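Local coordinates for protein dextranase (Pseudarthrobacter oxydans, PDB 6NZS) that hydrolyses internal alpha-1,6-glucosidic linkages of dextran as an endo-dextranase of glycoside hydrolase family 49, at residues Thr447-Ser453 with Asn486-Tyr492; Val413-Gly417 with Val471-Phe476; Val519-Arg524 with Ile572-Asn578. All coordinates share one frame; numbering follows the deposited sequence.

Contact 1: residues Thr447-Ser453 with Asn486-Tyr492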
loop_
_atom_site.group_PDB
_atom_site.type_symbol
_atom_site.label_atom_id
_atom_site.label_comp_id
_atom_site.label_asym_id
_atom_site.label_seq_id
_atom_site.Cartn_x
_atom_site.Cartn_y
_atom_site.Cartn_z
ATOM N N THR A 447 -6.133 6.727 -12.985
ATOM C CA THR A 447 -5.576 5.384 -13.115
ATOM C C THR A 447 -4.157 5.523 -13.653
ATOM O O THR A 447 -3.628 6.637 -13.739
ATOM C CB THR A 447 -6.519 4.482 -13.935
ATOM O OG1 THR A 447 -6.058 3.118 -13.908
ATOM C CG2 THR A 447 -6.605 4.963 -15.369
ATOM N N CYS A 448 -3.552 4.380 -14.001
ATOM C CA CYS A 448 -2.178 4.237 -14.489
ATOM C C CYS A 448 -1.170 4.191 -13.351
ATOM O O CYS A 448 -1.516 4.416 -12.187
ATOM C CB CYS A 448 -1.767 5.328 -15.489
ATOM S SG CYS A 448 -2.924 5.628 -16.839
ATOM N N ILE A 449 0.089 3.915 -13.686
ATOM C CA ILE A 449 1.135 3.878 -12.668
ATOM C C ILE A 449 1.332 5.259 -12.042
ATOM O O ILE A 449 1.422 5.391 -10.816
ATOM C CB ILE A 449 2.435 3.304 -13.259
ATOM C CG1 ILE A 449 2.194 1.902 -13.847
ATOM C CG2 ILE A 449 3.529 3.281 -12.199
ATOM C CD1 ILE A 449 1.755 0.849 -12.826
ATOM N N LEU A 450 1.410 6.304 -12.870
ATOM C CA LEU A 450 1.569 7.683 -12.407
ATOM C C LEU A 450 0.392 8.533 -12.880
ATOM O O LEU A 450 -0.069 8.396 -14.017
ATOM C CB LEU A 450 2.892 8.279 -12.912
ATOM C CG LEU A 450 4.150 7.533 -12.470
ATOM C CD1 LEU A 450 4.786 6.789 -13.637
ATOM C CD2 LEU A 450 5.139 8.507 -11.830
ATOM N N ASN A 451 -0.082 9.439 -12.019
ATOM C CA ASN A 451 -1.343 10.115 -12.303
ATOM C C ASN A 451 -1.412 11.466 -11.607
ATOM O O ASN A 451 -1.041 11.593 -10.440
ATOM C CB ASN A 451 -2.485 9.211 -11.818
ATOM C CG ASN A 451 -3.881 9.732 -12.135
ATOM O OD1 ASN A 451 -4.764 9.627 -11.286
ATOM N ND2 ASN A 451 -4.104 10.242 -13.348
ATOM N N SER A 452 -1.893 12.459 -12.348
ATOM C CA SER A 452 -2.524 13.656 -11.794
ATOM C C SER A 452 -3.980 13.592 -12.241
ATOM O O SER A 452 -4.306 13.942 -13.381
ATOM C CB SER A 452 -1.861 14.931 -12.296
ATOM O OG SER A 452 -2.668 16.063 -11.954
ATOM N N SER A 453 -4.848 13.112 -11.359
ATOM C CA SER A 453 -6.263 13.036 -11.689
ATOM C C SER A 453 -6.844 14.436 -11.867
ATOM O O SER A 453 -6.346 15.422 -11.305
ATOM C CB SER A 453 -7.027 12.309 -10.583
ATOM O OG SER A 453 -8.408 12.184 -10.914
ATOM N N ASN A 486 -2.221 -1.552 -17.201
ATOM C CA ASN A 486 -3.108 -0.875 -18.145
ATOM C C ASN A 486 -2.491 0.347 -18.815
ATOM O O ASN A 486 -2.666 0.522 -20.027
ATOM C CB ASN A 486 -4.478 -0.546 -17.521
ATOM C CG ASN A 486 -4.412 0.492 -16.420
ATOM O OD1 ASN A 486 -3.404 0.626 -15.715
ATOM N ND2 ASN A 486 -5.514 1.220 -16.239
ATOM N N CYS A 487 -1.779 1.205 -18.080
ATOM C CA CYS A 487 -1.255 2.429 -18.686
ATOM C C CYS A 487 -0.147 2.999 -17.811
ATOM O O CYS A 487 -0.102 2.763 -16.605
ATOM C CB CYS A 487 -2.358 3.471 -18.937
ATOM S SG CYS A 487 -3.460 3.797 -17.546
ATOM N N ALA A 488 0.744 3.769 -18.445
ATOM C CA ALA A 488 1.912 4.304 -17.748
ATOM C C ALA A 488 1.601 5.573 -16.958
ATOM O O ALA A 488 1.868 5.638 -15.755
ATOM C CB ALA A 488 3.053 4.561 -18.737
ATOM N N ILE A 489 1.071 6.603 -17.617
ATOM C CA ILE A 489 0.980 7.921 -16.986
ATOM C C ILE A 489 -0.160 8.731 -17.586
ATOM O O ILE A 489 -0.286 8.839 -18.810
ATOM C CB ILE A 489 2.329 8.669 -17.060
ATOM C CG1 ILE A 489 2.235 10.017 -16.355
ATOM C CG2 ILE A 489 2.788 8.840 -18.505
ATOM C CD1 ILE A 489 3.611 10.608 -16.010
ATOM N N ARG A 490 -0.981 9.329 -16.722
ATOM C CA ARG A 490 -1.999 10.277 -17.163
ATOM C C ARG A 490 -1.902 11.511 -16.287
ATOM O O ARG A 490 -2.169 11.443 -15.085
ATOM C CB ARG A 490 -3.408 9.682 -17.130
ATOM C CG ARG A 490 -3.683 8.786 -18.327
ATOM C CD ARG A 490 -5.024 8.072 -18.258
ATOM N NE ARG A 490 -5.008 7.000 -19.245
ATOM C CZ ARG A 490 -5.887 6.006 -19.313
ATOM N NH1 ARG A 490 -6.903 5.943 -18.467
ATOM N NH2 ARG A 490 -5.732 5.063 -20.235
ATOM N N VAL A 491 -1.527 12.633 -16.889
ATOM C CA VAL A 491 -1.409 13.897 -16.177
ATOM C C VAL A 491 -2.470 14.842 -16.717
ATOM O O VAL A 491 -2.351 15.338 -17.842
ATOM C CB VAL A 491 -0.003 14.490 -16.334
ATOM C CG1 VAL A 491 0.076 15.874 -15.685
ATOM C CG2 VAL A 491 1.040 13.552 -15.719
ATOM N N TYR A 492 -3.508 15.083 -15.923
ATOM C CA TYR A 492 -4.452 16.172 -16.170
ATOM C C TYR A 492 -3.986 17.312 -15.277
ATOM O O TYR A 492 -4.257 17.323 -14.074
ATOM C CB TYR A 492 -5.885 15.714 -15.903
ATOM C CG TYR A 492 -6.168 14.452 -16.685
ATOM C CD1 TYR A 492 -6.430 14.497 -18.049
ATOM C CD2 TYR A 492 -6.083 13.207 -16.073
ATOM C CE1 TYR A 492 -6.635 13.330 -18.777
ATOM C CE2 TYR A 492 -6.284 12.051 -16.777
ATOM C CZ TYR A 492 -6.570 12.115 -18.123
ATOM O OH TYR A 492 -6.757 10.947 -18.830
#
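Cys448 SG swings anti to its own carbonyl carbon (chi1 -49°), while Cys487 SG lies between its backbone N and carbonyl carbon (chi1 49°). These turns bring the two sulfurs together from adjacent backbones. They form a disulfide, Cys448 SG to Cys487 SG 2.0 Å, with a chi3 of -95°. Both sulfurs lie on the same face of the Arg490 guanidinium, Cys448 SG 3.5 Å from Arg490 NE. Thr447 CG2 runs alongside and comes obliquely to within 3.3 Å of Arg490 NH1. The guanidinium is held by carbonyls of Val519, Lys444 and Ser517, which fix its rotation against the disulfide. Before the strands, Asn486 and Thr447 approach from opposite directions. Asn486 ND2 gives a nearly straight hydrogen bond to Thr447 OG1 (3.1 Å), which lies in the amide plane. Replacing Asn486 by an alanine would probably leave Thr447 OG1 without this donor and open a gap beside the disulfide.

Further on, the backbones pair as parallel strands. Leu450 N bonds to Ala488 O, and Leu450 O takes Arg490 N. Arg490 O is gripped twice, by Ser452 N in its carbonyl plane (2.9 Å) and by Asn451 ND2 tilted out of it (2.9 Å). Asn451 ND2 also bonds to Tyr445 O, so the amide ties the strand to the preceding loop. Ser452 OG donates to Tyr492 O from above the carbonyl plane (2.9 Å).

Leu450 CB meets Ile489 CG1 on the face opposite Asn451 and Arg490. There Leu450 packs on Phe476 and Val502, inside the parallel beta-helix of this family. The two strands belong to consecutive rungs: 414-415 flanks 450-452, and 521-524 flanks 489-492, where His521 ND1 bonds to Tyr492 OH.

Contact 2: residues Val413-Gly417 with Val471-Phe476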
loop_
_atom_site.group_PDB
_atom_site.type_symbol
_atom_site.label_atom_id
_atom_site.label_comp_id
_atom_site.label_asym_id
_atom_site.label_seq_id
_atom_site.Cartn_x
_atom_site.Cartn_y
_atom_site.Cartn_z
ATOM N N VAL A 413 -1.350 4.156 -9.055
ATOM C CA VAL A 413 -0.351 3.889 -8.020
ATOM C C VAL A 413 0.097 5.191 -7.350
ATOM O O VAL A 413 -0.125 5.397 -6.153
ATOM C CB VAL A 413 0.822 3.058 -8.579
ATOM C CG1 VAL A 413 1.857 2.806 -7.491
ATOM C CG2 VAL A 413 0.309 1.727 -9.141
ATOM N N ILE A 414 0.686 6.101 -8.124
ATOM C CA ILE A 414 1.163 7.396 -7.640
ATOM C C ILE A 414 0.177 8.482 -8.069
ATOM O O ILE A 414 -0.224 8.536 -9.235
ATOM C CB ILE A 414 2.557 7.678 -8.218
ATOM C CG1 ILE A 414 3.598 6.774 -7.556
ATOM C CG2 ILE A 414 2.920 9.156 -8.067
ATOM C CD1 ILE A 414 4.815 6.486 -8.430
ATOM N N GLN A 415 -0.196 9.368 -7.135
ATOM C CA GLN A 415 -1.180 10.424 -7.381
ATOM C C GLN A 415 -0.630 11.767 -6.912
ATOM O O GLN A 415 -0.150 11.873 -5.783
ATOM C CB GLN A 415 -2.443 10.123 -6.570
ATOM C CG GLN A 415 -3.558 11.167 -6.703
ATOM C CD GLN A 415 -4.105 11.218 -8.106
ATOM O OE1 GLN A 415 -3.853 12.159 -8.854
ATOM N NE2 GLN A 415 -4.845 10.177 -8.488
ATOM N N TRP A 416 -0.741 12.802 -7.755
ATOM C CA TRP A 416 -0.497 14.170 -7.297
ATOM C C TRP A 416 -1.572 15.151 -7.748
ATOM O O TRP A 416 -1.427 16.361 -7.516
ATOM C CB TRP A 416 0.916 14.677 -7.640
ATOM C CG TRP A 416 1.200 14.941 -9.091
ATOM C CD1 TRP A 416 0.905 16.076 -9.802
ATOM C CD2 TRP A 416 1.870 14.060 -10.004
ATOM N NE1 TRP A 416 1.351 15.946 -11.099
ATOM C CE2 TRP A 416 1.943 14.720 -11.249
ATOM C CE3 TRP A 416 2.431 12.782 -9.883
ATOM C CZ2 TRP A 416 2.547 14.143 -12.368
ATOM C CZ3 TRP A 416 3.021 12.204 -11.002
ATOM C CH2 TRP A 416 3.070 12.884 -12.228
ATOM N N GLY A 417 -2.657 14.668 -8.352
ATOM C CA GLY A 417 -3.735 15.523 -8.814
ATOM C C GLY A 417 -4.867 15.707 -7.821
ATOM O O GLY A 417 -4.627 15.837 -6.612
ATOM N N VAL A 471 3.396 22.606 -9.462
ATOM C CA VAL A 471 3.947 21.313 -9.069
ATOM C C VAL A 471 5.260 21.153 -9.827
ATOM O O VAL A 471 5.264 21.141 -11.066
ATOM C CB VAL A 471 2.965 20.181 -9.409
ATOM C CG1 VAL A 471 3.617 18.817 -9.213
ATOM C CG2 VAL A 471 1.703 20.322 -8.573
ATOM N N LYS A 472 6.375 21.037 -9.104
ATOM C CA LYS A 472 7.661 21.028 -9.789
ATOM C C LYS A 472 8.694 20.174 -9.064
ATOM O O LYS A 472 8.597 19.914 -7.862
ATOM C CB LYS A 472 8.197 22.452 -9.994
ATOM C CG LYS A 472 8.481 23.188 -8.700
ATOM C CD LYS A 472 8.983 24.595 -8.986
ATOM C CE LYS A 472 9.350 25.303 -7.697
ATOM N NZ LYS A 472 9.702 26.725 -7.959
ATOM N N ASN A 473 9.705 19.754 -9.828
ATOM C CA ASN A 473 10.893 19.114 -9.274
ATOM C C ASN A 473 10.536 17.832 -8.526
ATOM O O ASN A 473 10.862 17.650 -7.355
ATOM C CB ASN A 473 11.687 20.087 -8.399
ATOM C CG ASN A 473 12.200 21.276 -9.183
ATOM O OD1 ASN A 473 12.640 21.136 -10.326
ATOM N ND2 ASN A 473 12.133 22.458 -8.579
ATOM N N MET A 474 9.850 16.937 -9.228
ATOM C CA MET A 474 9.488 15.629 -8.700
ATOM C C MET A 474 10.208 14.593 -9.539
ATOM O O MET A 474 10.080 14.590 -10.770
ATOM C CB MET A 474 7.978 15.410 -8.762
ATOM C CG MET A 474 7.181 16.519 -8.110
ATOM S SD MET A 474 5.604 15.932 -7.472
ATOM C CE MET A 474 4.825 15.397 -8.979
ATOM N N ARG A 475 10.973 13.732 -8.880
ATOM C CA ARG A 475 11.763 12.706 -9.544
ATOM C C ARG A 475 11.342 11.333 -9.044
ATOM O O ARG A 475 11.302 11.085 -7.834
ATOM C CB ARG A 475 13.260 12.913 -9.288
ATOM C CG ARG A 475 14.157 11.909 -10.006
ATOM C CD ARG A 475 15.621 12.326 -9.904
ATOM N NE ARG A 475 16.515 11.437 -10.644
ATOM C CZ ARG A 475 17.013 11.704 -11.849
ATOM N NH1 ARG A 475 16.707 12.843 -12.460
ATOM N NH2 ARG A 475 17.825 10.832 -12.444
ATOM N N PHE A 476 11.022 10.448 -9.981
ATOM C CA PHE A 476 10.650 9.068 -9.690
ATOM C C PHE A 476 11.669 8.203 -10.415
ATOM O O PHE A 476 11.689 8.182 -11.649
ATOM C CB PHE A 476 9.245 8.771 -10.218
ATOM C CG PHE A 476 8.189 9.692 -9.687
ATOM C CD1 PHE A 476 7.880 10.869 -10.344
ATOM C CD2 PHE A 476 7.503 9.383 -8.526
ATOM C CE1 PHE A 476 6.903 11.728 -9.852
ATOM C CE2 PHE A 476 6.539 10.233 -8.026
ATOM C CZ PHE A 476 6.232 11.404 -8.680
#
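Trp416 and Phe476 bury most of the surface here, and Met474, two residues before Phe476 on the same strand, presses on the indole as well. The segments are not paired. Their backbones stay well apart, with Trp416 CA 8.6 Å from Val471 CA, and the side chains fill the distance.

Trp416 turns its indole into the interior by placing CG between its backbone N and carbonyl carbon (chi1 70°). Met474 meets the indole face-on through its terminal methyl. Met474 CE stands over one face, nearest Trp416 CD2 at 3.4 Å, close to the bond shared by the two rings. This is a CH-pi contact with the five-membered ring. Met474 SD lies farther out on the same side, 5.0 Å from the centroid of that ring, a longer Met-aromatic contact. The bend of the methionine chain at its last torsion (chi3 -62°) sets the methyl, not the sulfur, against the ring.

Phe476 comes to the far end of the indole. Its CZ is 4.0 Å from Trp416 CZ3. The two rings are nearly parallel, at 19°, but are slid so far apart that they barely overlap. They are offset neighbours rather than a full stack. Ile414 slides past Phe476 in the opposite direction, its CG2 reaching Phe476 CE2 at 3.8 Å. At the other end of the indole, Val471 CG1 touches Trp416 CD1 at 3.9 Å.

Leu450 packs on both Ile414 and Phe476, and Ile423 and Ile500 touch Met474. The contact thus spans the core of the beta-helix, from one of its parallel sheets to another.

No hydrogen bond crosses between the segments. Cohesion rests on dispersion and methyl-pi contacts, so it depends on close apolar fit, with Met474 CE over the indole face.

Contact 3: residues Val519-Arg524 with Ile572-Asn578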
loop_
_atom_site.group_PDB
_atom_site.type_symbol
_atom_site.label_atom_id
_atom_site.label_comp_id
_atom_site.label_asym_id
_atom_site.label_seq_id
_atom_site.Cartn_x
_atom_site.Cartn_y
_atom_site.Cartn_z
ATOM N N VAL A 519 -3.838 4.267 -23.170
ATOM C CA VAL A 519 -3.152 5.488 -23.568
ATOM C C VAL A 519 -2.604 6.223 -22.352
ATOM O O VAL A 519 -3.192 6.208 -21.263
ATOM C CB VAL A 519 -4.126 6.374 -24.366
ATOM C CG1 VAL A 519 -5.222 6.931 -23.466
ATOM C CG2 VAL A 519 -3.381 7.509 -25.069
ATOM N N SER A 520 -1.458 6.864 -22.541
ATOM C CA SER A 520 -0.928 7.825 -21.584
ATOM C C SER A 520 -1.274 9.235 -22.055
ATOM O O SER A 520 -1.267 9.508 -23.259
ATOM C CB SER A 520 0.585 7.665 -21.454
ATOM O OG SER A 520 0.900 6.531 -20.650
ATOM N N HIS A 521 -1.594 10.124 -21.099
ATOM C CA HIS A 521 -2.102 11.463 -21.389
ATOM C C HIS A 521 -1.257 12.536 -20.714
ATOM O O HIS A 521 -0.683 12.326 -19.644
ATOM C CB HIS A 521 -3.540 11.633 -20.873
ATOM C CG HIS A 521 -4.592 11.122 -21.810
ATOM N ND1 HIS A 521 -5.909 10.970 -21.435
ATOM C CD2 HIS A 521 -4.518 10.719 -23.100
ATOM C CE1 HIS A 521 -6.607 10.514 -22.461
ATOM N NE2 HIS A 521 -5.785 10.351 -23.483
ATOM N N LEU A 522 -1.223 13.710 -21.347
ATOM C CA LEU A 522 -0.598 14.907 -20.782
ATOM C C LEU A 522 -1.401 16.088 -21.309
ATOM O O LEU A 522 -1.330 16.396 -22.506
ATOM C CB LEU A 522 0.855 15.004 -21.224
ATOM C CG LEU A 522 1.647 16.211 -20.705
ATOM C CD1 LEU A 522 1.798 16.174 -19.180
ATOM C CD2 LEU A 522 3.007 16.240 -21.356
ATOM N N LYS A 523 -2.179 16.730 -20.435
ATOM C CA LYS A 523 -3.136 17.748 -20.849
ATOM C C LYS A 523 -3.060 18.929 -19.897
ATOM O O LYS A 523 -2.883 18.749 -18.690
ATOM C CB LYS A 523 -4.567 17.196 -20.819
ATOM C CG LYS A 523 -4.800 16.013 -21.766
ATOM C CD LYS A 523 -6.269 15.613 -21.806
ATOM C CE LYS A 523 -6.502 14.477 -22.790
ATOM N NZ LYS A 523 -6.356 14.945 -24.204
ATOM N N ARG A 524 -3.213 20.136 -20.446
ATOM C CA ARG A 524 -3.197 21.369 -19.665
ATOM C C ARG A 524 -4.630 21.853 -19.486
ATOM O O ARG A 524 -5.307 22.182 -20.466
ATOM C CB ARG A 524 -2.361 22.439 -20.373
ATOM C CG ARG A 524 -0.921 22.025 -20.610
ATOM C CD ARG A 524 -0.054 23.171 -21.104
ATOM N NE ARG A 524 -0.396 23.614 -22.453
ATOM C CZ ARG A 524 -0.615 24.880 -22.796
ATOM N NH1 ARG A 524 -0.546 25.846 -21.892
ATOM N NH2 ARG A 524 -0.913 25.184 -24.051
ATOM N N ILE A 572 1.916 6.442 -25.923
ATOM C CA ILE A 572 1.933 7.841 -25.493
ATOM C C ILE A 572 0.992 8.648 -26.379
ATOM O O ILE A 572 1.254 8.826 -27.573
ATOM C CB ILE A 572 3.351 8.421 -25.491
ATOM C CG1 ILE A 572 4.200 7.754 -24.410
ATOM C CG2 ILE A 572 3.318 9.939 -25.271
ATOM C CD1 ILE A 572 5.685 8.094 -24.494
ATOM N N GLY A 573 -0.098 9.140 -25.786
ATOM C CA GLY A 573 -1.089 9.960 -26.465
ATOM C C GLY A 573 -1.159 11.366 -25.892
ATOM O O GLY A 573 -2.241 11.934 -25.724
ATOM N N PHE A 574 0.008 11.917 -25.575
ATOM C CA PHE A 574 0.096 13.275 -25.053
ATOM C C PHE A 574 -0.428 14.267 -26.092
ATOM O O PHE A 574 -0.321 14.045 -27.301
ATOM C CB PHE A 574 1.561 13.594 -24.742
ATOM C CG PHE A 574 2.164 12.772 -23.606
ATOM C CD1 PHE A 574 1.378 11.961 -22.789
ATOM C CD2 PHE A 574 3.526 12.844 -23.355
ATOM C CE1 PHE A 574 1.955 11.234 -21.746
ATOM C CE2 PHE A 574 4.109 12.119 -22.331
ATOM C CZ PHE A 574 3.317 11.310 -21.519
ATOM N N ASP A 575 -1.006 15.372 -25.618
ATOM C CA ASP A 575 -1.556 16.366 -26.538
ATOM C C ASP A 575 -0.460 16.920 -27.443
ATOM O O ASP A 575 0.660 17.185 -27.001
ATOM C CB ASP A 575 -2.175 17.536 -25.765
ATOM C CG ASP A 575 -3.486 17.187 -25.085
ATOM O OD1 ASP A 575 -3.928 16.018 -25.126
ATOM O OD2 ASP A 575 -4.076 18.102 -24.473
ATOM N N GLY A 576 -0.793 17.100 -28.726
ATOM C CA GLY A 576 0.188 17.611 -29.669
ATOM C C GLY A 576 0.744 18.970 -29.283
ATOM O O GLY A 576 1.921 19.247 -29.522
ATOM N N GLU A 577 -0.079 19.819 -28.663
ATOM C CA GLU A 577 0.396 21.136 -28.249
ATOM C C GLU A 577 1.494 21.050 -27.198
ATOM O O GLU A 577 2.203 22.036 -26.974
ATOM C CB GLU A 577 -0.761 22.010 -27.750
ATOM C CG GLU A 577 -1.312 21.644 -26.377
ATOM C CD GLU A 577 -2.379 22.615 -25.897
ATOM O OE1 GLU A 577 -2.716 23.557 -26.650
ATOM O OE2 GLU A 577 -2.893 22.445 -24.773
ATOM N N ASN A 578 1.660 19.897 -26.554
ATOM C CA ASN A 578 2.663 19.720 -25.516
ATOM C C ASN A 578 3.905 18.998 -26.010
ATOM O O ASN A 578 4.732 18.583 -25.190
ATOM C CB ASN A 578 2.050 18.987 -24.320
ATOM C CG ASN A 578 0.894 19.743 -23.717
ATOM O OD1 ASN A 578 0.907 20.977 -23.675
ATOM N ND2 ASN A 578 -0.121 19.024 -23.260
HETATM O O HOH W 1 -3.011 13.776 -23.736
HETATM O O HOH W 2 -2.918 20.218 -23.249
#
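Ser520 and Ile572 form a single backbone bridge. Gly573 N donates to Ser520 O at 2.8 Å. Farther along, Asp575 N makes a longer bond to Leu522 O, 3.3 Å. Asn578 ND2 reaches that same oxygen from the opposite face of its plane, at 3.0 Å. The 572-578 segment thus runs along strand 521-524, the last strand of its parallel sheet, and covers its edge.

Val519 CG2 rests on Gly573 CA, where there is no side chain. The Phe574 ring is sandwiched: Leu522 CB lies over one face, 3.5 Å from Phe574 CD1, and Ile572 CG2 over the other. Lys523 bends at its end to bring NZ to the syn lone pair of Asp575 OD1, a salt bridge of 2.8 Å. Arg524 NH2 makes a long salt bridge to Glu577 OE2, 3.5 Å, and Glu577 also pairs with Lys532. Arg524 NE gives a weak bond to Asn578 OD1, while NH1 bonds to Val533 O. One water joins Arg524 N to Asp575 OD2, Glu577 OE2 and Asn578 ND2.

The chemistry is divided: an apolar clamp on Phe574, then a charged, hydrated stretch where Lys523 probably offsets Asp575, and Arg524 and Lys532 probably offset Glu577.

Overall arrangement
From the N terminus, the chain passes first through 413-417, then 447-453. Contact 2 closes when it reaches 471-476, and contact 1 when it reaches 486-492. The two loops therefore cross, and residues 447-476 belong to both. Contact 3 follows in series, closing the loop from 519-524 to 572-578. Strands 414-415, 450-452, 489-493 and 521-524 are successive neighbours in one parallel sheet. Contact 1 joins the middle two, contact 2 ties the first to strand 469-482 across the interior, and contact 3 covers the last. Gln415 links contacts 2 and 1. Contacts 2 and 3 do not touch, their nearest atoms about 7 Å apart.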